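Local coordinates for protein MccF (Escherichia coli, PDB 4IIY) that provides self-immunity against the antibiotic microcin C7, probably acting as a hydrolase of the serine peptidase S66 (LD-carboxypeptidase) family, at residues Phe49-Pro54 with Ala145-Leu150; Glu96-Phe101 with Asn123-Phe128; Pro138-Gly143 with Ile161-Pro166; Gly243-Thr248 with Ile269-Lys274. The protein carries 1 engineered substitution. All coordinates share one frame; numbering follows the deposited sequence.

Contact 1 (Phe49-Pro54 with Ala145-Leu150); sequences FSSSAP and ADTTAL. Engineered in segment 145-150: A145 (natural residue Ser). With 1EI (5'-O-(L-alpha-glutamylsulfamoyl)inosine), chain K.
F49 and L150 reach toward each other from opposite directions where the loop after strand 45-49 faces what looks like a nucleophile elbow, the tight turn from strand 140-143 into helix 148-158. A145, an engineered alanine in place of the natural serine predicted to be the nucleophile, sits at this turn with a positive phi of 64°. The ring of F49 leans across because CG stands between the backbone N and the carbonyl carbon (chi1 67°). Its CE1 meets CD1 of L150 obliquely at 3.7 Å, while the methyl CG2 of T147 meets the ring edge, near its plane, 4.0 Å from CZ. The polar half of the contact has no direct bond across it. One water links the two sides: it lies 2.9 Å from S51 OG, donates to D146 OD2 at 2.8 Å, and also bonds T147 OG1. D146 OD2 accepts from S122 N as well, which ties the carboxylate to the loop beyond, and S52 lays its CB against the same oxygen while its OG bonds D120 N. At the foot of the helix, D146 N donates to the carbonyl O of the bound 5'-O-(L-alpha-glutamylsulfamoyl)inosine at 3.0 Å, with an N-H...O angle of 154°.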
# COMPACT_ATOMS: atom_id res chain seq x y z
N PHE B 49 -7.59 -21.36 -9.57
CA PHE B 49 -6.63 -20.54 -10.30
C PHE B 49 -5.62 -19.91 -9.35
O PHE B 49 -5.92 -19.71 -8.16
CB PHE B 49 -7.36 -19.43 -11.08
CG PHE B 49 -8.01 -18.41 -10.19
CD1 PHE B 49 -7.37 -17.21 -9.91
CD2 PHE B 49 -9.23 -18.65 -9.59
CE1 PHE B 49 -7.95 -16.28 -9.06
CE2 PHE B 49 -9.82 -17.73 -8.77
CZ PHE B 49 -9.17 -16.54 -8.49
N SER B 50 -4.44 -19.60 -9.87
CA SER B 50 -3.37 -18.97 -9.09
C SER B 50 -3.04 -17.60 -9.69
O SER B 50 -2.21 -17.46 -10.59
CB SER B 50 -2.12 -19.86 -9.10
OG SER B 50 -2.41 -21.16 -8.57
N SER B 51 -3.71 -16.57 -9.17
CA SER B 51 -3.57 -15.22 -9.73
C SER B 51 -2.35 -14.47 -9.20
O SER B 51 -2.06 -13.37 -9.66
CB SER B 51 -4.83 -14.39 -9.50
OG SER B 51 -5.14 -14.22 -8.12
N SER B 52 -1.62 -15.07 -8.26
CA SER B 52 -0.42 -14.42 -7.73
C SER B 52 0.65 -15.45 -7.33
O SER B 52 1.36 -15.96 -8.19
CB SER B 52 -0.79 -13.48 -6.57
OG SER B 52 0.30 -12.64 -6.23
N ALA B 53 0.77 -15.76 -6.04
CA ALA B 53 1.85 -16.65 -5.59
C ALA B 53 1.67 -18.08 -6.09
O ALA B 53 0.54 -18.59 -6.11
CB ALA B 53 1.96 -16.64 -4.08
N PRO B 54 2.77 -18.75 -6.48
CA PRO B 54 2.67 -20.09 -7.06
C PRO B 54 2.64 -21.20 -6.01
O PRO B 54 3.47 -22.13 -6.04
CB PRO B 54 3.96 -20.19 -7.89
CG PRO B 54 4.95 -19.41 -7.08
CD PRO B 54 4.14 -18.21 -6.57
N ALA B 145 -7.78 -12.09 0.72
CA ALA B 145 -6.42 -11.57 0.76
C ALA B 145 -6.13 -10.81 -0.53
O ALA B 145 -6.94 -9.99 -0.95
CB ALA B 145 -5.42 -12.69 1.01
N ASP B 146 -5.00 -11.07 -1.18
CA ASP B 146 -4.70 -10.37 -2.44
C ASP B 146 -5.80 -10.50 -3.49
O ASP B 146 -5.97 -9.62 -4.35
CB ASP B 146 -3.39 -10.88 -3.04
CG ASP B 146 -3.05 -10.17 -4.32
OD1 ASP B 146 -2.69 -8.99 -4.26
OD2 ASP B 146 -3.20 -10.79 -5.40
N THR B 147 -6.53 -11.61 -3.44
CA THR B 147 -7.58 -11.84 -4.44
C THR B 147 -8.73 -10.83 -4.33
O THR B 147 -9.56 -10.73 -5.24
CB THR B 147 -8.07 -13.29 -4.35
OG1 THR B 147 -6.93 -14.14 -4.14
CG2 THR B 147 -8.76 -13.70 -5.65
N THR B 148 -8.77 -10.07 -3.24
CA THR B 148 -9.64 -8.91 -3.14
C THR B 148 -9.63 -8.06 -4.41
O THR B 148 -10.67 -7.54 -4.82
CB THR B 148 -9.20 -8.01 -1.97
OG1 THR B 148 -9.35 -8.71 -0.73
CG2 THR B 148 -10.01 -6.72 -1.90
N ALA B 149 -8.47 -7.89 -5.03
CA ALA B 149 -8.42 -7.04 -6.22
C ALA B 149 -9.38 -7.56 -7.30
O ALA B 149 -10.05 -6.78 -7.98
CB ALA B 149 -7.00 -6.94 -6.76
N LEU B 150 -9.43 -8.88 -7.47
CA LEU B 150 -10.34 -9.51 -8.42
C LEU B 150 -11.79 -9.49 -7.96
O LEU B 150 -12.70 -9.21 -8.74
CB LEU B 150 -9.94 -10.95 -8.71
CG LEU B 150 -8.51 -11.18 -9.17
CD1 LEU B 150 -8.36 -12.62 -9.61
CD2 LEU B 150 -8.13 -10.23 -10.31
O6 1EI K . 5.13 -20.45 5.00
C6 1EI K . 4.06 -20.17 5.58
N1 1EI K . 3.85 -20.50 6.87
C2 1EI K . 2.70 -20.21 7.50
N3 1EI K . 1.67 -19.59 6.90
C5 1EI K . 2.97 -19.49 4.85
C4 1EI K . 1.75 -19.22 5.61
N7 1EI K . 2.77 -19.02 3.60
C8 1EI K . 1.52 -18.48 3.57
N9 1EI K . 0.93 -18.61 4.76
C1' 1EI K . -0.42 -18.14 5.12
O4' 1EI K . -1.31 -18.19 4.02
C2' 1EI K . -0.33 -16.68 5.52
O2' 1EI K . -0.11 -16.57 6.93
C3' 1EI K . -1.68 -16.13 5.11
O3' 1EI K . -2.51 -16.00 6.26
C4' 1EI K . -2.29 -17.17 4.19
C5' 1EI K . -2.71 -16.57 2.85
O5' 1EI K . -1.57 -16.07 2.15
SBF 1EI K . -1.80 -15.10 0.98
OAE 1EI K . -0.74 -15.29 0.01
OAF 1EI K . -3.10 -15.43 0.44
NAQ 1EI K . -1.81 -13.68 1.58
C 1EI K . -2.12 -12.53 0.94
O 1EI K . -2.46 -12.40 -0.23
CA 1EI K . -2.07 -11.28 1.78
N 1EI K . -1.56 -11.57 3.11
CB 1EI K . -1.22 -10.23 1.08
CG 1EI K . -1.80 -8.83 1.28
CD 1EI K . -1.41 -8.28 2.64
OE1 1EI K . -1.02 -9.08 3.52
OE2 1EI K . -1.49 -7.06 2.82
O HOH W 1 -4.53 -13.25 -5.51

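Contact 2 (Glu96-Phe101 with Asn123-Phe128); sequences ERAQEF and NSLLPF
A98 on helix 94-105 and L125 in the helical turns after strand 110-115 bring their backbones close, CA to CA 5.2 Å, a spacing that leaves room for little more than the small side chain of A98. L125 is the wedge. Its CG rests 3.7 Å from A98 N, and its two methyls part over R97: CD2 lies on the carbonyl, 3.7 Å from R97 O, and CD1 slides over one face of the guanidinium, 3.5 Å from NH1. R97 crosses L125 at about a right angle, and the bend at its chi3 (-77°) turns the guanidinium over that methyl. On the other flank, A98 CB meets F128 CB at 3.5 Å. The F128 ring itself leads away from the helix, with P127 CB over one face and S124 O in plane at its edge. An alanine in place of L125 would probably open a gap beside the A98 backbone and leave the guanidinium face without its methyl cover. The nitrogens of R97 look outward to other partners: NE to G92 O, NH1 to S51 O and N121 O, and NH2 in a salt bridge to E280 of the second subunit, which also bonds S124 OG. The contact thus lies at the dimer interface. L125 supplies apolar cover over the flat side of a buried cation whose three nitrogens all have polar partners at the rim, and the backbone carbonyls and a carboxylate from the partner chain are likely to offset its charge.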
# COMPACT_ATOMS: atom_id res chain seq x y z
N GLU B 96 -0.64 -14.43 -18.79
CA GLU B 96 -0.86 -15.86 -18.52
C GLU B 96 -1.87 -16.04 -17.39
O GLU B 96 -2.76 -16.90 -17.45
CB GLU B 96 0.45 -16.55 -18.14
CG GLU B 96 1.37 -16.85 -19.33
CD GLU B 96 2.67 -17.53 -18.90
OE1 GLU B 96 3.28 -17.14 -17.88
OE2 GLU B 96 3.10 -18.48 -19.59
N ARG B 97 -1.74 -15.23 -16.34
CA ARG B 97 -2.64 -15.34 -15.19
C ARG B 97 -4.06 -14.92 -15.55
O ARG B 97 -5.04 -15.55 -15.12
CB ARG B 97 -2.08 -14.56 -14.00
CG ARG B 97 -0.88 -15.26 -13.36
CD ARG B 97 -0.28 -14.43 -12.24
NE ARG B 97 0.52 -13.32 -12.74
CZ ARG B 97 0.53 -12.10 -12.23
NH1 ARG B 97 -0.24 -11.78 -11.19
NH2 ARG B 97 1.32 -11.18 -12.76
N ALA B 98 -4.20 -13.87 -16.35
CA ALA B 98 -5.53 -13.48 -16.80
C ALA B 98 -6.17 -14.58 -17.65
O ALA B 98 -7.35 -14.88 -17.50
CB ALA B 98 -5.48 -12.17 -17.57
N GLN B 99 -5.37 -15.18 -18.52
CA GLN B 99 -5.85 -16.28 -19.36
C GLN B 99 -6.31 -17.46 -18.50
O GLN B 99 -7.33 -18.09 -18.79
CB GLN B 99 -4.74 -16.76 -20.30
CG GLN B 99 -4.28 -15.76 -21.35
CD GLN B 99 -2.92 -16.10 -21.95
OE1 GLN B 99 -2.42 -17.23 -21.82
NE2 GLN B 99 -2.30 -15.12 -22.60
N GLU B 100 -5.53 -17.80 -17.48
CA GLU B 100 -5.89 -18.93 -16.62
C GLU B 100 -7.29 -18.73 -16.04
O GLU B 100 -8.11 -19.64 -16.02
CB GLU B 100 -4.89 -19.08 -15.47
CG GLU B 100 -5.22 -20.31 -14.61
CD GLU B 100 -4.40 -20.46 -13.35
OE1 GLU B 100 -4.14 -19.45 -12.65
OE2 GLU B 100 -4.03 -21.61 -13.04
N PHE B 101 -7.54 -17.52 -15.56
CA PHE B 101 -8.83 -17.19 -14.96
C PHE B 101 -9.95 -17.22 -16.01
O PHE B 101 -11.00 -17.82 -15.81
CB PHE B 101 -8.78 -15.82 -14.27
CG PHE B 101 -10.03 -15.46 -13.53
CD1 PHE B 101 -11.10 -14.85 -14.18
CD2 PHE B 101 -10.14 -15.72 -12.17
CE1 PHE B 101 -12.26 -14.52 -13.48
CE2 PHE B 101 -11.30 -15.39 -11.47
CZ PHE B 101 -12.35 -14.79 -12.12
N ASN B 123 -4.04 -7.64 -8.86
CA ASN B 123 -4.49 -6.39 -9.48
C ASN B 123 -3.99 -6.23 -10.92
O ASN B 123 -4.66 -5.59 -11.74
CB ASN B 123 -4.20 -5.14 -8.63
CG ASN B 123 -2.72 -4.79 -8.53
OD1 ASN B 123 -1.86 -5.68 -8.48
ND2 ASN B 123 -2.41 -3.49 -8.48
N SER B 124 -2.83 -6.81 -11.24
CA SER B 124 -2.30 -6.71 -12.60
C SER B 124 -3.25 -7.27 -13.65
O SER B 124 -3.20 -6.86 -14.81
CB SER B 124 -0.98 -7.47 -12.72
OG SER B 124 0.05 -6.86 -11.97
N LEU B 125 -4.06 -8.24 -13.26
CA LEU B 125 -4.90 -8.97 -14.22
C LEU B 125 -6.09 -8.17 -14.71
O LEU B 125 -6.67 -8.52 -15.74
CB LEU B 125 -5.45 -10.25 -13.59
CG LEU B 125 -4.56 -11.49 -13.50
CD1 LEU B 125 -3.29 -11.23 -12.71
CD2 LEU B 125 -5.36 -12.64 -12.89
N LEU B 126 -6.48 -7.13 -13.97
CA LEU B 126 -7.78 -6.51 -14.18
C LEU B 126 -8.07 -5.97 -15.59
O LEU B 126 -9.19 -6.11 -16.06
CB LEU B 126 -8.06 -5.47 -13.09
CG LEU B 126 -8.28 -6.09 -11.70
CD1 LEU B 126 -8.29 -5.01 -10.62
CD2 LEU B 126 -9.57 -6.90 -11.65
N PRO B 127 -7.08 -5.38 -16.27
CA PRO B 127 -7.38 -4.92 -17.63
C PRO B 127 -7.65 -6.05 -18.63
O PRO B 127 -8.13 -5.77 -19.73
CB PRO B 127 -6.10 -4.17 -18.04
CG PRO B 127 -5.43 -3.80 -16.74
CD PRO B 127 -5.73 -4.97 -15.83
N PHE B 128 -7.37 -7.29 -18.25
CA PHE B 128 -7.32 -8.42 -19.19
C PHE B 128 -8.39 -9.48 -18.94
O PHE B 128 -8.47 -10.47 -19.67
CB PHE B 128 -5.93 -9.06 -19.15
CG PHE B 128 -4.82 -8.08 -19.40
CD1 PHE B 128 -4.61 -7.57 -20.68
CD2 PHE B 128 -4.02 -7.62 -18.36
CE1 PHE B 128 -3.60 -6.65 -20.92
CE2 PHE B 128 -3.01 -6.71 -18.59
CZ PHE B 128 -2.79 -6.22 -19.87

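Contact 3 (Pro138-Gly143 with Ile161-Pro166); sequences PKIIIG and ITFYGP
I142 and F163 pair in parallel register at the heart of a beta-alpha-beta crossover, strands 140-143 and 162-164 running 21° from parallel with helix 148-158 linking them. Here the packing is tight. F163 N donates to I141 O at 2.9 Å, nearly along the C=O axis, and I142 CG1 touches F163 CB. Because CG1 of I142 lies anti to the backbone N (chi1 -170°), CD1 reaches on to P166 CD at 4.0 Å. I140 CG2 meets F163 CD2 on the same face, which helix 178-191 covers. With an alanine in place of I142, a gap would probably open between F163 and the P166 ring. The pairing is looser to either side of this: G143 N to F163 O is a weak bond of 3.3 Å, and at the other end the strands part enough for a water to bridge K139 O, I141 N and I161 O, the last at 2.7 Å. Past the weak bond, G165 N donates to G143 O at 3.0 Å from above the carbonyl plane. That oxygen also lies over one face of the Y164 ring. Y164 OH bonds A145 N and E270 OE2: at the C-terminal ends of these strands the apolar interior of the sheet gives way to the polar network of the active site.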
# COMPACT_ATOMS: atom_id res chain seq x y z
N PRO B 138 -22.34 -16.20 -15.27
CA PRO B 138 -22.01 -15.90 -13.87
C PRO B 138 -21.69 -17.16 -13.09
O PRO B 138 -22.35 -18.19 -13.25
CB PRO B 138 -23.28 -15.21 -13.34
CG PRO B 138 -24.34 -15.47 -14.35
CD PRO B 138 -23.67 -15.70 -15.66
N LYS B 139 -20.65 -17.09 -12.26
CA LYS B 139 -20.25 -18.20 -11.41
C LYS B 139 -19.92 -17.66 -10.03
O LYS B 139 -19.75 -16.45 -9.86
CB LYS B 139 -19.03 -18.93 -11.99
CG LYS B 139 -19.29 -19.59 -13.35
CD LYS B 139 -18.01 -20.19 -13.93
CE LYS B 139 -18.17 -20.54 -15.41
NZ LYS B 139 -19.25 -21.54 -15.66
N ILE B 140 -19.86 -18.55 -9.05
CA ILE B 140 -19.39 -18.19 -7.72
C ILE B 140 -17.88 -17.98 -7.77
O ILE B 140 -17.14 -18.91 -8.08
CB ILE B 140 -19.72 -19.30 -6.71
CG1 ILE B 140 -21.23 -19.52 -6.63
CG2 ILE B 140 -19.12 -18.97 -5.34
CD1 ILE B 140 -21.63 -20.80 -5.93
N ILE B 141 -17.43 -16.76 -7.49
CA ILE B 141 -16.00 -16.45 -7.48
C ILE B 141 -15.63 -16.21 -6.02
O ILE B 141 -16.26 -15.37 -5.36
CB ILE B 141 -15.68 -15.18 -8.30
CG1 ILE B 141 -16.37 -15.20 -9.66
CG2 ILE B 141 -14.17 -15.00 -8.42
CD1 ILE B 141 -15.97 -16.32 -10.54
N ILE B 142 -14.65 -16.95 -5.52
CA ILE B 142 -14.35 -16.94 -4.09
C ILE B 142 -12.84 -16.99 -3.80
O ILE B 142 -12.08 -17.68 -4.49
CB ILE B 142 -15.11 -18.09 -3.37
CG1 ILE B 142 -15.02 -17.96 -1.84
CG2 ILE B 142 -14.63 -19.46 -3.85
CD1 ILE B 142 -16.07 -18.80 -1.12
N GLY B 143 -12.44 -16.22 -2.80
CA GLY B 143 -11.07 -16.20 -2.31
C GLY B 143 -10.95 -15.05 -1.33
O GLY B 143 -11.95 -14.48 -0.90
N ILE B 161 -22.19 -10.50 -7.59
CA ILE B 161 -21.92 -10.73 -6.18
C ILE B 161 -20.89 -11.85 -6.05
O ILE B 161 -21.17 -13.01 -6.39
CB ILE B 161 -23.20 -11.06 -5.41
CG1 ILE B 161 -24.21 -9.91 -5.56
CG2 ILE B 161 -22.88 -11.36 -3.95
CD1 ILE B 161 -23.67 -8.54 -5.18
N THR B 162 -19.69 -11.46 -5.63
CA THR B 162 -18.57 -12.37 -5.38
C THR B 162 -18.40 -12.57 -3.87
O THR B 162 -19.10 -11.93 -3.07
CB THR B 162 -17.26 -11.83 -5.99
OG1 THR B 162 -16.86 -10.63 -5.31
CG2 THR B 162 -17.42 -11.56 -7.47
N PHE B 163 -17.50 -13.47 -3.48
CA PHE B 163 -17.43 -13.95 -2.10
C PHE B 163 -16.06 -13.83 -1.47
O PHE B 163 -15.06 -14.29 -2.04
CB PHE B 163 -17.90 -15.41 -2.04
CG PHE B 163 -19.34 -15.58 -2.43
CD1 PHE B 163 -20.33 -15.64 -1.48
CD2 PHE B 163 -19.70 -15.61 -3.77
CE1 PHE B 163 -21.67 -15.75 -1.85
CE2 PHE B 163 -21.03 -15.72 -4.15
CZ PHE B 163 -22.01 -15.79 -3.19
N TYR B 164 -16.02 -13.21 -0.29
CA TYR B 164 -14.83 -13.20 0.54
C TYR B 164 -14.87 -14.49 1.35
O TYR B 164 -15.75 -14.66 2.19
CB TYR B 164 -14.80 -11.99 1.49
CG TYR B 164 -13.38 -11.56 1.80
CD1 TYR B 164 -12.63 -10.91 0.83
CD2 TYR B 164 -12.77 -11.85 3.02
CE1 TYR B 164 -11.34 -10.54 1.06
CE2 TYR B 164 -11.46 -11.47 3.27
CZ TYR B 164 -10.75 -10.82 2.27
OH TYR B 164 -9.43 -10.43 2.43
N GLY B 165 -13.96 -15.41 1.08
CA GLY B 165 -14.05 -16.72 1.69
C GLY B 165 -12.87 -17.58 1.31
O GLY B 165 -11.87 -17.09 0.79
N PRO B 166 -12.99 -18.89 1.57
CA PRO B 166 -11.87 -19.82 1.43
C PRO B 166 -11.13 -19.79 0.10
O PRO B 166 -11.73 -19.73 -0.98
CB PRO B 166 -12.53 -21.19 1.59
CG PRO B 166 -13.67 -20.94 2.50
CD PRO B 166 -14.13 -19.52 2.27
O HOH W 2 -19.46 -14.78 -7.59

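Contact 4 (Gly243-Thr248 with Ile269-Lys274); sequences GGNLNT and IEDSRK. With 1EI (5'-O-(L-alpha-glutamylsulfamoyl)inosine), chain K; EDO (1,2-ethanediol), chain L.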
# COMPACT_ATOMS: atom_id res chain seq x y z
N GLY B 243 -15.84 -4.04 0.55
CA GLY B 243 -14.46 -4.00 1.01
C GLY B 243 -13.68 -5.27 0.75
O GLY B 243 -13.75 -5.84 -0.34
N GLY B 244 -12.93 -5.72 1.75
CA GLY B 244 -12.05 -6.88 1.63
C GLY B 244 -10.75 -6.62 2.36
O GLY B 244 -10.72 -5.96 3.41
N ASN B 245 -9.67 -7.14 1.80
CA ASN B 245 -8.35 -6.92 2.38
C ASN B 245 -7.93 -5.48 2.12
O ASN B 245 -7.77 -5.07 0.97
CB ASN B 245 -7.34 -7.91 1.80
CG ASN B 245 -5.97 -7.78 2.44
OD1 ASN B 245 -5.09 -7.06 1.93
ND2 ASN B 245 -5.75 -8.49 3.54
N LEU B 246 -7.73 -4.72 3.19
CA LEU B 246 -7.53 -3.28 3.06
C LEU B 246 -6.21 -2.93 2.37
O LEU B 246 -6.18 -2.10 1.47
CB LEU B 246 -7.66 -2.60 4.42
CG LEU B 246 -7.43 -1.09 4.45
CD1 LEU B 246 -8.32 -0.36 3.46
CD2 LEU B 246 -7.65 -0.58 5.89
N ASN B 247 -5.12 -3.58 2.76
CA ASN B 247 -3.87 -3.31 2.08
C ASN B 247 -4.00 -3.59 0.57
O ASN B 247 -3.48 -2.84 -0.26
CB ASN B 247 -2.74 -4.14 2.69
CG ASN B 247 -1.38 -3.66 2.25
OD1 ASN B 247 -1.02 -2.51 2.47
ND2 ASN B 247 -0.62 -4.54 1.61
N THR B 248 -4.67 -4.67 0.21
CA THR B 248 -4.85 -4.99 -1.21
C THR B 248 -5.67 -3.93 -1.96
O THR B 248 -5.40 -3.64 -3.13
CB THR B 248 -5.49 -6.37 -1.39
OG1 THR B 248 -4.65 -7.35 -0.79
CG2 THR B 248 -5.66 -6.72 -2.86
N ILE B 269 -13.34 -4.60 6.34
CA ILE B 269 -11.90 -4.56 6.11
C ILE B 269 -11.17 -5.54 7.02
O ILE B 269 -11.54 -5.72 8.20
CB ILE B 269 -11.31 -3.14 6.29
CG1 ILE B 269 -11.88 -2.50 7.55
CG2 ILE B 269 -11.58 -2.29 5.06
CD1 ILE B 269 -11.17 -1.21 7.96
N GLU B 270 -10.16 -6.20 6.47
CA GLU B 270 -9.28 -7.05 7.28
C GLU B 270 -7.87 -6.92 6.74
O GLU B 270 -7.67 -6.63 5.56
CB GLU B 270 -9.75 -8.51 7.28
CG GLU B 270 -9.69 -9.23 5.94
CD GLU B 270 -8.37 -9.97 5.68
OE1 GLU B 270 -7.68 -10.37 6.66
OE2 GLU B 270 -8.02 -10.17 4.49
N ASP B 271 -6.89 -7.12 7.62
CA ASP B 271 -5.50 -7.17 7.20
C ASP B 271 -4.78 -8.30 7.95
O ASP B 271 -5.32 -8.86 8.90
CB ASP B 271 -4.77 -5.83 7.42
CG ASP B 271 -5.05 -4.82 6.32
OD1 ASP B 271 -4.73 -5.12 5.15
OD2 ASP B 271 -5.56 -3.71 6.62
N SER B 272 -3.57 -8.61 7.50
CA SER B 272 -2.79 -9.73 8.00
C SER B 272 -1.33 -9.37 8.22
O SER B 272 -0.69 -8.79 7.35
CB SER B 272 -2.86 -10.89 7.00
OG SER B 272 -1.82 -11.84 7.22
N ARG B 273 -0.82 -9.74 9.39
CA ARG B 273 0.61 -9.66 9.71
C ARG B 273 1.18 -8.26 9.52
O ARG B 273 2.34 -8.11 9.11
CB ARG B 273 1.40 -10.69 8.90
CG ARG B 273 0.98 -12.13 9.17
CD ARG B 273 1.74 -13.10 8.28
NE ARG B 273 2.88 -13.67 8.98
CZ ARG B 273 3.08 -14.97 9.17
NH1 ARG B 273 2.22 -15.86 8.70
NH2 ARG B 273 4.16 -15.37 9.83
N LYS B 274 0.38 -7.24 9.82
CA LYS B 274 0.88 -5.88 9.70
C LYS B 274 1.36 -5.31 11.01
O LYS B 274 0.91 -5.70 12.10
CB LYS B 274 -0.20 -4.95 9.15
CG LYS B 274 -0.76 -5.35 7.81
CD LYS B 274 0.33 -5.55 6.77
CE LYS B 274 -0.28 -5.84 5.41
NZ LYS B 274 0.74 -6.29 4.44
O6 1EI K . 5.13 -20.45 5.00
C6 1EI K . 4.06 -20.17 5.58
N1 1EI K . 3.85 -20.50 6.87
C2 1EI K . 2.70 -20.21 7.50
N3 1EI K . 1.67 -19.59 6.90
C5 1EI K . 2.97 -19.49 4.85
C4 1EI K . 1.75 -19.22 5.61
N7 1EI K . 2.77 -19.02 3.60
C8 1EI K . 1.52 -18.48 3.57
N9 1EI K . 0.93 -18.61 4.76
C1' 1EI K . -0.42 -18.14 5.12
O4' 1EI K . -1.31 -18.19 4.02
C2' 1EI K . -0.33 -16.68 5.52
O2' 1EI K . -0.11 -16.57 6.93
C3' 1EI K . -1.68 -16.13 5.11
O3' 1EI K . -2.51 -16.00 6.26
C4' 1EI K . -2.29 -17.17 4.19
C5' 1EI K . -2.71 -16.57 2.85
O5' 1EI K . -1.57 -16.07 2.15
SBF 1EI K . -1.80 -15.10 0.98
OAE 1EI K . -0.74 -15.29 0.01
OAF 1EI K . -3.10 -15.43 0.44
NAQ 1EI K . -1.81 -13.68 1.58
C 1EI K . -2.12 -12.53 0.94
O 1EI K . -2.46 -12.40 -0.23
CA 1EI K . -2.07 -11.28 1.78
N 1EI K . -1.56 -11.57 3.11
CB 1EI K . -1.22 -10.23 1.08
CG 1EI K . -1.80 -8.83 1.28
CD 1EI K . -1.41 -8.28 2.64
OE1 1EI K . -1.02 -9.08 3.52
OE2 1EI K . -1.49 -7.06 2.82
C1 EDO L . -8.48 -5.46 10.49
O1 EDO L . -7.93 -6.79 10.42
C2 EDO L . -7.79 -4.62 11.56
O2 EDO L . -6.44 -4.35 11.16
O HOH W 3 -3.35 -7.40 4.87
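N245 and E270 set two flat groups 59° apart: the amide N-H leaves in its own plane and runs almost straight (174°) to E270 OE2, 3.0 Å from ND2, meeting the carboxylate from above its plane. At the edge of another flat group, the guanidinium of R273, ribose O2' of the bound ligand accepts a weak bond. The setting is a parallel pair, strands 236-245 and 266-270, at whose end N245 becomes the N-cap of helix 246-249: its OD1 takes both T248 N and T248 OG1. E270, predicted to belong to the charge relay, folds back through chi2 (91°) toward N245; Y164 OH also bonds OE2, while OE1 bonds H338 ND1. Backbone bonds G244 O to E270 N and E270 O to L246 N, the latter 3.0 Å, zip the strand ends. Next along, N247 N donates to D271 OD1 at 2.9 Å, on the syn lone pair of that oxygen. D271 OD2 lies close against L246 CB, and L246 lies side by side with I269, both pointing the same way. The helix start and the loop 271-274 then close on the glutamyl carboxylate of the ligand, where OE2 accepts from N247 ND2 and from K274 NZ, each at 2.9 Å.

Overall arrangement
From the N terminus, contact 1 opens just after strand 45-49 and closes a long loop at residues 145-150. Contact 2 lies wholly within that loop, tying helix 94-105 to the turns before helix 131-136, and touches contact 1 through S50 N and E100 OE1. Contact 3 crosses contact 1: its segments 138-143 and 161-166 bracket 145-150, and helix 148-158 forms the crossover between two neighbouring strands of the six-stranded sheet. Contact 4 follows in series in the C-terminal domain's own sheet. A hydrogen bond between T148 OG1 and N245 N joins the domains where contacts 1 and 4 meet, contact 3 reaches contact 4 through a tyrosine side chain, and contacts 1 and 4 both touch the bound ligand.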